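Local coordinates for protein probable zinc protease PqqL (Escherichia coli, PDB 6OFT) that probably works as a zinc-dependent metalloendopeptidase of the M16 family in the periplasm, with this chain forming the first half of the full protein, at residues A[290-293]-A[294-298]; A[71-74]-A[75-79]; A[144-147]-A[148-152]; A[398-401]-A[402-406]; A[212-215]-A[216-220]. One frame throughout, in Å; residues are numbered along the deposited sequence.

Overall arrangement
From the N terminus the contacts come in the order 2, 3, 5, 1, 4, strictly in series; none nests in or crosses another, and each joins adjoining segments, so no long loop is closed. Contact 2 is helix 71-77 and contact 3 the turn into helix 148-160, both in the insulinase-type part of the chain, with centres about 32 Å apart. Contact 5, on helix 209-220, sits beside strands 19-24 and 199-205, its centre about 21 Å from that of contact 2. Contacts 1 and 4 belong to the second half of the chain: the C-terminal end of helix 271-296, and helix 398-408, which packs on helices 352-371 and 271-296. Contacts 1 and 2 lie on opposite sides of the chain's centre.

Contact 1 of 5, residues A[290-293]-A[294-298]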
loop_
_atom_site.group_PDB
_atom_site.type_symbol
_atom_site.label_atom_id
_atom_site.label_comp_id
_atom_site.label_asym_id
_atom_site.label_seq_id
_atom_site.Cartn_x
_atom_site.Cartn_y
_atom_site.Cartn_z
ATOM N N ARG A 290 10.857 -17.515 14.190
ATOM C CA ARG A 290 10.558 -18.602 15.125
ATOM C C ARG A 290 9.647 -19.663 14.535
ATOM O O ARG A 290 9.990 -20.834 14.616
ATOM C CB ARG A 290 10.020 -18.097 16.468
ATOM C CG ARG A 290 10.347 -19.092 17.575
ATOM C CD ARG A 290 9.889 -18.630 18.923
ATOM N NE ARG A 290 10.846 -17.718 19.538
ATOM C CZ ARG A 290 10.640 -17.125 20.704
ATOM N NH1 ARG A 290 9.529 -17.361 21.388
ATOM N NH2 ARG A 290 11.543 -16.293 21.199
ATOM N N LEU A 291 8.530 -19.264 13.890
ATOM C CA LEU A 291 7.610 -20.213 13.260
ATOM C C LEU A 291 8.292 -21.057 12.173
ATOM O O LEU A 291 8.097 -22.277 12.146
ATOM C CB LEU A 291 6.363 -19.499 12.700
ATOM C CG LEU A 291 5.227 -20.406 12.193
ATOM C CD1 LEU A 291 4.615 -21.239 13.323
ATOM C CD2 LEU A 291 4.151 -19.594 11.515
ATOM N N GLN A 292 9.097 -20.415 11.299
ATOM C CA GLN A 292 9.826 -21.092 10.225
ATOM C C GLN A 292 10.893 -22.046 10.753
ATOM O O GLN A 292 11.117 -23.088 10.137
ATOM C CB GLN A 292 10.436 -20.095 9.231
ATOM C CG GLN A 292 9.427 -19.509 8.240
ATOM C CD GLN A 292 8.699 -20.562 7.426
ATOM O OE1 GLN A 292 7.483 -20.754 7.564
ATOM N NE2 GLN A 292 9.427 -21.275 6.569
ATOM N N GLU A 293 11.530 -21.701 11.893
ATOM C CA GLU A 293 12.555 -22.519 12.551
ATOM C C GLU A 293 11.906 -23.776 13.132
ATOM O O GLU A 293 12.478 -24.864 13.022
ATOM C CB GLU A 293 13.253 -21.728 13.673
ATOM C CG GLU A 293 14.219 -20.641 13.221
ATOM C CD GLU A 293 14.643 -19.630 14.280
ATOM O OE1 GLU A 293 13.877 -19.393 15.243
ATOM O OE2 GLU A 293 15.751 -19.064 14.137
ATOM N N ARG A 294 10.703 -23.623 13.741
ATOM C CA ARG A 294 9.927 -24.723 14.317
ATOM C C ARG A 294 9.398 -25.666 13.230
ATOM O O ARG A 294 9.411 -26.883 13.426
ATOM C CB ARG A 294 8.786 -24.195 15.201
ATOM C CG ARG A 294 9.267 -23.576 16.513
ATOM C CD ARG A 294 8.137 -23.375 17.502
ATOM N NE ARG A 294 8.623 -23.465 18.879
ATOM C CZ ARG A 294 8.482 -22.513 19.798
ATOM N NH1 ARG A 294 8.967 -22.687 21.020
ATOM N NH2 ARG A 294 7.844 -21.383 19.505
ATOM N N ILE A 295 8.974 -25.122 12.074
ATOM C CA ILE A 295 8.470 -25.930 10.955
ATOM C C ILE A 295 9.611 -26.711 10.295
ATOM O O ILE A 295 9.499 -27.927 10.131
ATOM C CB ILE A 295 7.640 -25.086 9.935
ATOM C CG1 ILE A 295 6.274 -24.672 10.538
ATOM C CG2 ILE A 295 7.436 -25.837 8.595
ATOM C CD1 ILE A 295 5.610 -23.460 9.869
ATOM N N GLN A 296 10.703 -26.021 9.925
ATOM C CA GLN A 296 11.842 -26.653 9.256
ATOM C C GLN A 296 12.589 -27.644 10.150
ATOM O O GLN A 296 13.081 -28.652 9.633
ATOM C CB GLN A 296 12.782 -25.618 8.631
ATOM C CG GLN A 296 12.141 -24.951 7.417
ATOM C CD GLN A 296 13.137 -24.202 6.580
ATOM O OE1 GLN A 296 13.760 -24.762 5.671
ATOM N NE2 GLN A 296 13.302 -22.916 6.864
ATOM N N SER A 297 12.611 -27.415 11.486
ATOM C CA SER A 297 13.246 -28.366 12.406
ATOM C C SER A 297 12.385 -29.633 12.631
ATOM O O SER A 297 12.862 -30.583 13.245
ATOM C CB SER A 297 13.620 -27.710 13.731
ATOM O OG SER A 297 12.493 -27.515 14.570
ATOM N N GLY A 298 11.149 -29.633 12.122
ATOM C CA GLY A 298 10.218 -30.755 12.212
ATOM C C GLY A 298 9.257 -30.748 13.385
ATOM O O GLY A 298 8.445 -31.670 13.504
#
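R294 lies beside R290 on the last turn of helix 271-296, which ends in a Schellman motif at G298. The two arginine chains run side by side and point the same way, bringing R294 NH2 to 3.5 Å from R290 CD: a guanidinium nitrogen against the aliphatic shaft of its neighbour. Their guanidinium planes stand 87° apart, so they do not stack, and R290 NE is 4.7 Å from R294 NH2. Repulsion between the like charges is probably eased by partners outside the two segments: R290 NH2 is held by a salt bridge to E354 and a hydrogen bond to the G349 carbonyl, while R294 NE has a long, weak ion pair with E299.

On the other flank I295 places CD1 3.9 Å from L291 CG, the two chains crossing at a slant, and both residues also touch I303 of strand 303-314. Q292 folds back at its second torsion (-57°), which brings OE1 to 4.0 Å from that same I295 CD1; here the contact passes from apolar to solvent-facing. Beneath the side chains, backbone bonds run from R294 N, I295 N, Q296 N and S297 N to the carbonyls four residues earlier. G298 has a positive phi of 93°, where a CB would jam against the S297 carbonyl oxygen. The turn closes as G298 N donates to I295 O at 3.1 Å, an oxygen that K301 NZ also reaches.

Contact 2 of 5, residues A[71-74]-A[75-79]; sequences KVIE and TFESM
V72 and F76 form the tight side of helix 71-77: they lie side by side, pointing the same way, and V72 CG1 comes 3.8 Å from F76 CE2 on the ring. Both are buried, V72 also touching W67 and F76 touching I116 of helix 107-122. Close by, K71 O is gripped twice. T75 N reaches it at 2.9 Å and T75 OG1 at 2.7 Å, from opposite faces of the carbonyl plane. The hydroxyl gets there because OG1 sits anti to the carbonyl carbon of T75 (chi1 -58°), close to its own backbone N.

The exposed side, with K71, E74 and S78, is polar. K71 bends at its second torsion so that NZ meets E74 OE1, three residues on, at 3.0 Å, a salt bridge. Toward the end of 75-79, S78 OG donates to T75 O at 2.7 Å. A looser contact lies between I73 CG2 and E77 CG, 4.4 Å apart; F61 and F83 touch I73, and the E77 carboxylate turns to R82. I73 approaches the predicted zinc ligand E134 to about 9 Å between side chains, near the site but not in it. The chemistry implies a two-sided helix: its apolar face is fixed by ring and methyl contacts, whereas the hydroxyls of T75 and S78 are spent on carbonyls of their own turns.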
loop_
_atom_site.group_PDB
_atom_site.type_symbol
_atom_site.label_atom_id
_atom_site.label_comp_id
_atom_site.label_asym_id
_atom_site.label_seq_id
_atom_site.Cartn_x
_atom_site.Cartn_y
_atom_site.Cartn_z
ATOM N N LYS A 71 -8.704 10.061 -29.500
ATOM C CA LYS A 71 -7.437 10.608 -29.998
ATOM C C LYS A 71 -6.250 10.489 -29.022
ATOM O O LYS A 71 -5.129 10.380 -29.507
ATOM C CB LYS A 71 -7.586 12.050 -30.509
ATOM C CG LYS A 71 -8.469 12.182 -31.754
ATOM C CD LYS A 71 -7.779 11.730 -33.040
ATOM C CE LYS A 71 -8.699 11.786 -34.233
ATOM N NZ LYS A 71 -8.274 10.835 -35.294
ATOM N N VAL A 72 -6.468 10.479 -27.686
ATOM C CA VAL A 72 -5.362 10.317 -26.715
ATOM C C VAL A 72 -4.753 8.911 -26.877
ATOM O O VAL A 72 -3.529 8.777 -26.975
ATOM C CB VAL A 72 -5.772 10.663 -25.239
ATOM C CG1 VAL A 72 -4.977 9.879 -24.198
ATOM C CG2 VAL A 72 -5.639 12.159 -24.977
ATOM N N ILE A 73 -5.625 7.893 -26.987
ATOM C CA ILE A 73 -5.235 6.493 -27.162
ATOM C C ILE A 73 -4.575 6.269 -28.522
ATOM O O ILE A 73 -3.543 5.592 -28.588
ATOM C CB ILE A 73 -6.432 5.546 -26.877
ATOM C CG1 ILE A 73 -6.844 5.588 -25.363
ATOM C CG2 ILE A 73 -6.200 4.116 -27.391
ATOM C CD1 ILE A 73 -5.804 5.047 -24.285
ATOM N N GLU A 74 -5.120 6.893 -29.578
ATOM C CA GLU A 74 -4.575 6.821 -30.941
ATOM C C GLU A 74 -3.204 7.485 -31.005
ATOM O O GLU A 74 -2.347 7.018 -31.757
ATOM C CB GLU A 74 -5.530 7.464 -31.976
ATOM C CG GLU A 74 -6.810 6.668 -32.221
ATOM C CD GLU A 74 -7.908 7.334 -33.039
ATOM O OE1 GLU A 74 -7.619 8.325 -33.748
ATOM O OE2 GLU A 74 -9.063 6.852 -32.977
ATOM N N THR A 75 -2.988 8.565 -30.217
ATOM C CA THR A 75 -1.688 9.246 -30.179
ATOM C C THR A 75 -0.660 8.326 -29.501
ATOM O O THR A 75 0.451 8.169 -30.021
ATOM C CB THR A 75 -1.792 10.635 -29.534
ATOM O OG1 THR A 75 -2.743 11.418 -30.262
ATOM C CG2 THR A 75 -0.453 11.373 -29.514
ATOM N N PHE A 76 -1.029 7.710 -28.362
ATOM C CA PHE A 76 -0.123 6.783 -27.662
ATOM C C PHE A 76 0.209 5.599 -28.575
ATOM O O PHE A 76 1.374 5.254 -28.700
ATOM C CB PHE A 76 -0.728 6.288 -26.338
ATOM C CG PHE A 76 -0.588 7.228 -25.165
ATOM C CD1 PHE A 76 0.667 7.666 -24.750
ATOM C CD2 PHE A 76 -1.704 7.630 -24.439
ATOM C CE1 PHE A 76 0.800 8.513 -23.640
ATOM C CE2 PHE A 76 -1.569 8.479 -23.331
ATOM C CZ PHE A 76 -0.319 8.898 -22.932
ATOM N N GLU A 77 -0.809 5.015 -29.230
ATOM C CA GLU A 77 -0.651 3.889 -30.169
ATOM C C GLU A 77 0.324 4.203 -31.331
ATOM O O GLU A 77 1.113 3.336 -31.699
ATOM C CB GLU A 77 -2.011 3.393 -30.678
ATOM C CG GLU A 77 -2.753 2.498 -29.684
ATOM C CD GLU A 77 -2.309 1.048 -29.533
ATOM O OE1 GLU A 77 -1.694 0.499 -30.475
ATOM O OE2 GLU A 77 -2.596 0.452 -28.471
ATOM N N SER A 78 0.321 5.457 -31.851
ATOM C CA SER A 78 1.218 5.916 -32.933
ATOM C C SER A 78 2.697 6.003 -32.491
ATOM O O SER A 78 3.591 6.147 -33.327
ATOM C CB SER A 78 0.752 7.256 -33.500
ATOM O OG SER A 78 1.092 8.330 -32.638
ATOM N N MET A 79 2.943 5.928 -31.178
ATOM C CA MET A 79 4.285 5.951 -30.576
ATOM C C MET A 79 4.607 4.569 -29.996
ATOM O O MET A 79 5.595 4.417 -29.280
ATOM C CB MET A 79 4.373 7.036 -29.483
ATOM C CG MET A 79 4.073 8.456 -29.991
ATOM S SD MET A 79 4.334 9.693 -28.698
ATOM C CE MET A 79 2.890 9.397 -27.644
#

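Contact 3 of 5, residues A[144-147]-A[148-152]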
loop_
_atom_site.group_PDB
_atom_site.type_symbol
_atom_site.label_atom_id
_atom_site.label_comp_id
_atom_site.label_asym_id
_atom_site.label_seq_id
_atom_site.Cartn_x
_atom_site.Cartn_y
_atom_site.Cartn_z
ATOM N N ALA A 144 -16.549 -7.887 -12.774
ATOM C CA ALA A 144 -15.379 -8.698 -13.119
ATOM C C ALA A 144 -14.410 -8.955 -11.970
ATOM O O ALA A 144 -13.954 -10.088 -11.812
ATOM C CB ALA A 144 -14.642 -8.087 -14.300
ATOM N N HIS A 145 -14.113 -7.921 -11.161
ATOM C CA HIS A 145 -13.164 -8.008 -10.044
ATOM C C HIS A 145 -13.684 -8.774 -8.809
ATOM O O HIS A 145 -12.877 -9.123 -7.945
ATOM C CB HIS A 145 -12.655 -6.610 -9.646
ATOM C CG HIS A 145 -11.779 -5.968 -10.684
ATOM N ND1 HIS A 145 -10.646 -6.609 -11.178
ATOM C CD2 HIS A 145 -11.874 -4.747 -11.262
ATOM C CE1 HIS A 145 -10.109 -5.768 -12.051
ATOM N NE2 HIS A 145 -10.812 -4.635 -12.134
ATOM N N GLN A 146 -15.004 -9.060 -8.741
ATOM C CA GLN A 146 -15.647 -9.790 -7.638
ATOM C C GLN A 146 -15.274 -11.298 -7.582
ATOM O O GLN A 146 -16.130 -12.170 -7.794
ATOM C CB GLN A 146 -17.175 -9.597 -7.658
ATOM C CG GLN A 146 -17.636 -8.152 -7.488
ATOM C CD GLN A 146 -19.130 -8.019 -7.320
ATOM O OE1 GLN A 146 -19.839 -8.948 -6.911
ATOM N NE2 GLN A 146 -19.641 -6.844 -7.624
ATOM N N ASP A 147 -13.989 -11.589 -7.285
ATOM C CA ASP A 147 -13.436 -12.945 -7.150
ATOM C C ASP A 147 -13.322 -13.334 -5.657
ATOM O O ASP A 147 -13.786 -12.567 -4.808
ATOM C CB ASP A 147 -12.075 -13.051 -7.884
ATOM C CG ASP A 147 -11.005 -12.027 -7.523
ATOM O OD1 ASP A 147 -11.191 -11.283 -6.533
ATOM O OD2 ASP A 147 -9.979 -11.974 -8.229
ATOM N N ALA A 148 -12.696 -14.501 -5.337
ATOM C CA ALA A 148 -12.496 -14.979 -3.958
ATOM C C ALA A 148 -11.758 -13.959 -3.061
ATOM O O ALA A 148 -12.221 -13.689 -1.953
ATOM C CB ALA A 148 -11.776 -16.320 -3.954
ATOM N N LYS A 149 -10.649 -13.369 -3.560
ATOM C CA LYS A 149 -9.851 -12.356 -2.852
ATOM C C LYS A 149 -10.696 -11.110 -2.497
ATOM O O LYS A 149 -10.561 -10.572 -1.392
ATOM C CB LYS A 149 -8.603 -11.976 -3.680
ATOM C CG LYS A 149 -7.588 -11.103 -2.944
ATOM C CD LYS A 149 -6.356 -10.824 -3.803
ATOM C CE LYS A 149 -5.797 -9.429 -3.618
ATOM N NZ LYS A 149 -5.083 -9.266 -2.322
ATOM N N TRP A 150 -11.577 -10.679 -3.427
ATOM C CA TRP A 150 -12.483 -9.549 -3.230
ATOM C C TRP A 150 -13.540 -9.886 -2.175
ATOM O O TRP A 150 -13.802 -9.064 -1.305
ATOM C CB TRP A 150 -13.165 -9.141 -4.549
ATOM C CG TRP A 150 -14.053 -7.935 -4.416
ATOM C CD1 TRP A 150 -13.663 -6.626 -4.414
ATOM C CD2 TRP A 150 -15.475 -7.932 -4.224
ATOM N NE1 TRP A 150 -14.756 -5.808 -4.230
ATOM C CE2 TRP A 150 -15.881 -6.582 -4.120
ATOM C CE3 TRP A 150 -16.444 -8.942 -4.101
ATOM C CZ2 TRP A 150 -17.222 -6.215 -3.943
ATOM C CZ3 TRP A 150 -17.769 -8.579 -3.904
ATOM C CH2 TRP A 150 -18.148 -7.231 -3.831
ATOM N N ARG A 151 -14.156 -11.077 -2.265
ATOM C CA ARG A 151 -15.174 -11.539 -1.318
ATOM C C ARG A 151 -14.588 -11.672 0.096
ATOM O O ARG A 151 -15.273 -11.326 1.063
ATOM C CB ARG A 151 -15.792 -12.870 -1.769
ATOM C CG ARG A 151 -16.628 -12.768 -3.043
ATOM C CD ARG A 151 -17.436 -14.026 -3.291
ATOM N NE ARG A 151 -16.599 -15.221 -3.439
ATOM C CZ ARG A 151 -16.171 -15.711 -4.600
ATOM N NH1 ARG A 151 -16.480 -15.104 -5.739
ATOM N NH2 ARG A 151 -15.436 -16.815 -4.628
ATOM N N THR A 152 -13.316 -12.145 0.203
ATOM C CA THR A 152 -12.582 -12.279 1.468
ATOM C C THR A 152 -12.347 -10.877 2.047
ATOM O O THR A 152 -12.679 -10.656 3.214
ATOM C CB THR A 152 -11.285 -13.096 1.287
ATOM O OG1 THR A 152 -11.589 -14.349 0.673
ATOM C CG2 THR A 152 -10.561 -13.342 2.602
#
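D147 O takes the R151 N-H at 3.0 Å, nearly straight at 164°, in the first full turn of helix 148-160. The side chain of D147 caps the same turn: OD1 accepts from W150 N at 3.2 Å, met nearly along its C-O axis. That reach depends on CG sitting between the backbone N and the carbonyl carbon (chi1 54°).

Q146 and W150 run side by side. The CG of Q146 lies over one face of the indole, 3.6 Å from the centroid of the six-membered ring, a CH-pi contact; its amide lies past the rim, roughly parallel to the ring, with planes 19° apart. Replacing W150 by an alanine would probably deprive the Q146 CG methylene of the ring face beside it and leave that chain free to turn.

R151 lays its guanidinium over the D147-A148 peptide, D147 C and A148 N being on the same face; its charge is met elsewhere, by D249 and E251. One turn on, A148 O accepts from both T152 N and T152 OG1. Before the cap, D147 N donates to H145 O at 2.8 Å, and the H145 side chain lies about 7 Å from that of H54, a predicted zinc ligand. An inverse gamma turn centred on Q146 thus leads into an aspartate N-cap, joining helices 128-144 and 148-160.

Contact 4 of 5, residues A[398-401]-A[402-406]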
loop_
_atom_site.group_PDB
_atom_site.type_symbol
_atom_site.label_atom_id
_atom_site.label_comp_id
_atom_site.label_asym_id
_atom_site.label_seq_id
_atom_site.Cartn_x
_atom_site.Cartn_y
_atom_site.Cartn_z
ATOM N N PRO A 398 19.564 3.862 -0.536
ATOM C CA PRO A 398 20.066 2.607 0.062
ATOM C C PRO A 398 21.193 2.845 1.084
ATOM O O PRO A 398 21.230 2.167 2.112
ATOM C CB PRO A 398 20.590 1.819 -1.155
ATOM C CG PRO A 398 19.789 2.344 -2.299
ATOM C CD PRO A 398 19.627 3.804 -2.016
ATOM N N GLU A 399 22.088 3.819 0.817
ATOM C CA GLU A 399 23.200 4.175 1.713
ATOM C C GLU A 399 22.694 4.764 3.043
ATOM O O GLU A 399 23.132 4.307 4.096
ATOM C CB GLU A 399 24.181 5.120 0.994
ATOM C CG GLU A 399 25.361 5.621 1.816
ATOM C CD GLU A 399 26.343 4.619 2.392
ATOM O OE1 GLU A 399 26.449 3.485 1.875
ATOM O OE2 GLU A 399 27.018 4.986 3.377
ATOM N N GLU A 400 21.744 5.727 2.999
ATOM C CA GLU A 400 21.162 6.288 4.227
ATOM C C GLU A 400 20.434 5.216 5.029
ATOM O O GLU A 400 20.578 5.176 6.253
ATOM C CB GLU A 400 20.226 7.471 3.925
ATOM C CG GLU A 400 19.472 8.033 5.127
ATOM C CD GLU A 400 20.246 8.726 6.239
ATOM O OE1 GLU A 400 19.594 9.238 7.177
ATOM O OE2 GLU A 400 21.493 8.761 6.186
ATOM N N THR A 401 19.649 4.344 4.344
ATOM C CA THR A 401 18.902 3.249 4.985
ATOM C C THR A 401 19.878 2.340 5.736
ATOM O O THR A 401 19.647 2.024 6.896
ATOM C CB THR A 401 18.046 2.498 3.952
ATOM O OG1 THR A 401 17.191 3.433 3.301
ATOM C CG2 THR A 401 17.200 1.412 4.570
ATOM N N TYR A 402 20.983 1.968 5.094
ATOM C CA TYR A 402 22.027 1.135 5.695
ATOM C C TYR A 402 22.694 1.787 6.933
ATOM O O TYR A 402 22.790 1.139 7.985
ATOM C CB TYR A 402 23.066 0.744 4.621
ATOM C CG TYR A 402 24.205 -0.097 5.154
ATOM C CD1 TYR A 402 23.967 -1.343 5.729
ATOM C CD2 TYR A 402 25.522 0.343 5.066
ATOM C CE1 TYR A 402 25.011 -2.121 6.226
ATOM C CE2 TYR A 402 26.576 -0.428 5.558
ATOM C CZ TYR A 402 26.313 -1.658 6.142
ATOM O OH TYR A 402 27.341 -2.436 6.607
ATOM N N GLN A 403 23.175 3.049 6.793
ATOM C CA GLN A 403 23.821 3.827 7.865
ATOM C C GLN A 403 22.856 4.068 9.046
ATOM O O GLN A 403 23.239 3.838 10.197
ATOM C CB GLN A 403 24.348 5.170 7.331
ATOM C CG GLN A 403 25.611 5.074 6.472
ATOM C CD GLN A 403 26.177 6.428 6.048
ATOM O OE1 GLN A 403 27.393 6.593 5.883
ATOM N NE2 GLN A 403 25.321 7.426 5.841
ATOM N N LEU A 404 21.600 4.477 8.763
ATOM C CA LEU A 404 20.574 4.708 9.794
ATOM C C LEU A 404 20.284 3.450 10.582
ATOM O O LEU A 404 20.132 3.536 11.792
ATOM C CB LEU A 404 19.244 5.196 9.195
ATOM C CG LEU A 404 19.022 6.677 8.988
ATOM C CD1 LEU A 404 17.650 6.915 8.364
ATOM C CD2 LEU A 404 19.158 7.477 10.298
ATOM N N SER A 405 20.144 2.296 9.893
ATOM C CA SER A 405 19.874 0.994 10.513
ATOM C C SER A 405 21.023 0.584 11.418
ATOM O O SER A 405 20.775 0.235 12.564
ATOM C CB SER A 405 19.632 -0.075 9.455
ATOM O OG SER A 405 18.532 0.277 8.635
ATOM N N LYS A 406 22.285 0.672 10.924
ATOM C CA LYS A 406 23.502 0.357 11.682
ATOM C C LYS A 406 23.595 1.174 12.983
ATOM O O LYS A 406 24.053 0.657 14.003
ATOM C CB LYS A 406 24.753 0.624 10.830
ATOM C CG LYS A 406 25.377 -0.622 10.219
ATOM C CD LYS A 406 26.826 -0.785 10.638
ATOM C CE LYS A 406 27.518 -1.907 9.901
ATOM N NZ LYS A 406 28.914 -2.111 10.376
#
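The E399 carboxylate and the Q403 amide meet at a slant, their planes 64° apart. As modelled, E399 OE2 and Q403 OE1 approach to 3.0 Å; both are acceptors, so this is no hydrogen bond, and the orientation of this amide, whose O and N are easily interchanged in a model, is doubtful. E400 is turned still further from the same amide, its carboxylate plane at 75°, with OE2 4.1 Å from Q403 NE2. The carboxylate of E400 instead lies against L404: OE1 is 3.2 Å from L404 CG and 3.3 Å from L404 CD1, a close approach of an oxygen to aliphatic carbons. E400 gets there with CG anti to its own N and a bend at the second torsion (67°), which swings the acid along the helix to the next turn. With an alanine at E400, L404 would probably lose the carboxylate and CG that lie across its CG and CD1, and a gap would open there.

Y402 keeps only its CB near 398-401, 3.4 Å from P398 O, while its side chain touches L366 and K367 of helix 352-371. Further on, T401 O is gripped by S405 N at 3.1 Å and S405 OG at 2.7 Å, from opposite faces of its plane. L404 and S405 both touch F274 of helix 271-296. This is a regular alpha-helix whose serine hydroxyl folds back to the carbonyl four residues earlier, packed against two other helices in the second half of the chain.

Contact 5 of 5, residues A[212-215]-A[216-220]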
loop_
_atom_site.group_PDB
_atom_site.type_symbol
_atom_site.label_atom_id
_atom_site.label_comp_id
_atom_site.label_asym_id
_atom_site.label_seq_id
_atom_site.Cartn_x
_atom_site.Cartn_y
_atom_site.Cartn_z
ATOM N N ALA A 212 15.432 16.399 -17.917
ATOM C CA ALA A 212 14.213 16.095 -17.157
ATOM C C ALA A 212 13.577 17.372 -16.600
ATOM O O ALA A 212 12.370 17.537 -16.729
ATOM C CB ALA A 212 14.508 15.104 -16.037
ATOM N N LEU A 213 14.383 18.295 -16.019
ATOM C CA LEU A 213 13.854 19.565 -15.490
ATOM C C LEU A 213 13.253 20.423 -16.607
ATOM O O LEU A 213 12.224 21.065 -16.397
ATOM C CB LEU A 213 14.932 20.353 -14.714
ATOM C CG LEU A 213 15.247 19.793 -13.320
ATOM C CD1 LEU A 213 16.611 20.237 -12.831
ATOM C CD2 LEU A 213 14.148 20.148 -12.317
ATOM N N ALA A 214 13.876 20.395 -17.808
ATOM C CA ALA A 214 13.376 21.139 -18.955
ATOM C C ALA A 214 12.050 20.553 -19.443
ATOM O O ALA A 214 11.162 21.328 -19.763
ATOM C CB ALA A 214 14.404 21.151 -20.078
ATOM N N LEU A 215 11.902 19.196 -19.471
ATOM C CA LEU A 215 10.656 18.521 -19.897
ATOM C C LEU A 215 9.487 19.024 -19.071
ATOM O O LEU A 215 8.464 19.394 -19.625
ATOM C CB LEU A 215 10.744 16.989 -19.709
ATOM C CG LEU A 215 11.177 16.100 -20.885
ATOM C CD1 LEU A 215 11.089 14.636 -20.489
ATOM C CD2 LEU A 215 10.323 16.330 -22.138
ATOM N N ILE A 216 9.667 19.068 -17.737
ATOM C CA ILE A 216 8.664 19.510 -16.767
ATOM C C ILE A 216 8.347 20.991 -16.918
ATOM O O ILE A 216 7.175 21.344 -17.074
ATOM C CB ILE A 216 9.082 19.119 -15.319
ATOM C CG1 ILE A 216 9.131 17.586 -15.157
ATOM C CG2 ILE A 216 8.185 19.785 -14.253
ATOM C CD1 ILE A 216 9.943 17.090 -13.961
ATOM N N LYS A 217 9.375 21.859 -16.859
ATOM C CA LYS A 217 9.168 23.305 -16.965
ATOM C C LYS A 217 8.576 23.726 -18.319
ATOM O O LYS A 217 7.649 24.532 -18.343
ATOM C CB LYS A 217 10.448 24.088 -16.628
ATOM C CG LYS A 217 10.188 25.573 -16.367
ATOM C CD LYS A 217 11.423 26.336 -15.898
ATOM C CE LYS A 217 11.175 27.826 -15.880
ATOM N NZ LYS A 217 11.121 28.397 -17.258
ATOM N N ASP A 218 9.078 23.168 -19.432
ATOM C CA ASP A 218 8.573 23.518 -20.768
ATOM C C ASP A 218 7.121 23.138 -20.991
ATOM O O ASP A 218 6.457 23.761 -21.820
ATOM C CB ASP A 218 9.415 22.860 -21.870
ATOM C CG ASP A 218 10.821 23.406 -22.045
ATOM O OD1 ASP A 218 11.580 22.834 -22.859
ATOM O OD2 ASP A 218 11.170 24.395 -21.358
ATOM N N ASN A 219 6.626 22.115 -20.275
ATOM C CA ASN A 219 5.284 21.612 -20.522
ATOM C C ASN A 219 4.270 21.795 -19.406
ATOM O O ASN A 219 3.078 21.659 -19.670
ATOM C CB ASN A 219 5.378 20.136 -20.897
ATOM C CG ASN A 219 6.096 19.940 -22.204
ATOM O OD1 ASN A 219 5.578 20.270 -23.266
ATOM N ND2 ASN A 219 7.304 19.417 -22.159
ATOM N N LEU A 220 4.703 22.094 -18.179
ATOM C CA LEU A 220 3.744 22.167 -17.067
ATOM C C LEU A 220 3.726 23.490 -16.326
ATOM O O LEU A 220 2.867 23.675 -15.462
ATOM C CB LEU A 220 3.976 20.990 -16.071
ATOM C CG LEU A 220 3.824 19.561 -16.648
ATOM C CD1 LEU A 220 4.353 18.509 -15.685
ATOM C CD2 LEU A 220 2.371 19.256 -17.037
#
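L215 O takes the side-chain amide of N219. ND2 of N219 donates to L215 O at 2.8 Å with an N-H angle of 157°, arriving in the carbonyl plane on a lone pair, with the oxygen nearly in the amide plane as well. The backbone N of N219 reaches the same L215 O at 3.3 Å only weakly, so this oxygen has one good donor and one weak one. The other end of the amide is held too, OD1 accepting from Q111.

Backbone bonds include K217 N to L213 O at 3.0 Å and D218 N to A214 O at 2.8 Å, with I216 N to A212 O longer at 3.3 Å; L220 N donates to I216 O.

D218 brings its CB and CG close to A214 O, each 3.1 Å away, but its carboxylate oxygens are acceptors like A214 O, so they make no hydrogen bond there and the approach is probably unfavourable in charge.

Among van der Waals contacts, I216 has CG1 3.6 Å from A212 O. I216 is buried on I22, F201 and V203, while L215 and N219 touch M114 of helix 107-122. Helix 209-220 follows strand 199-205 and lies over it and strand 19-24, as a helix covering a mixed sheet does in an alpha+beta domain.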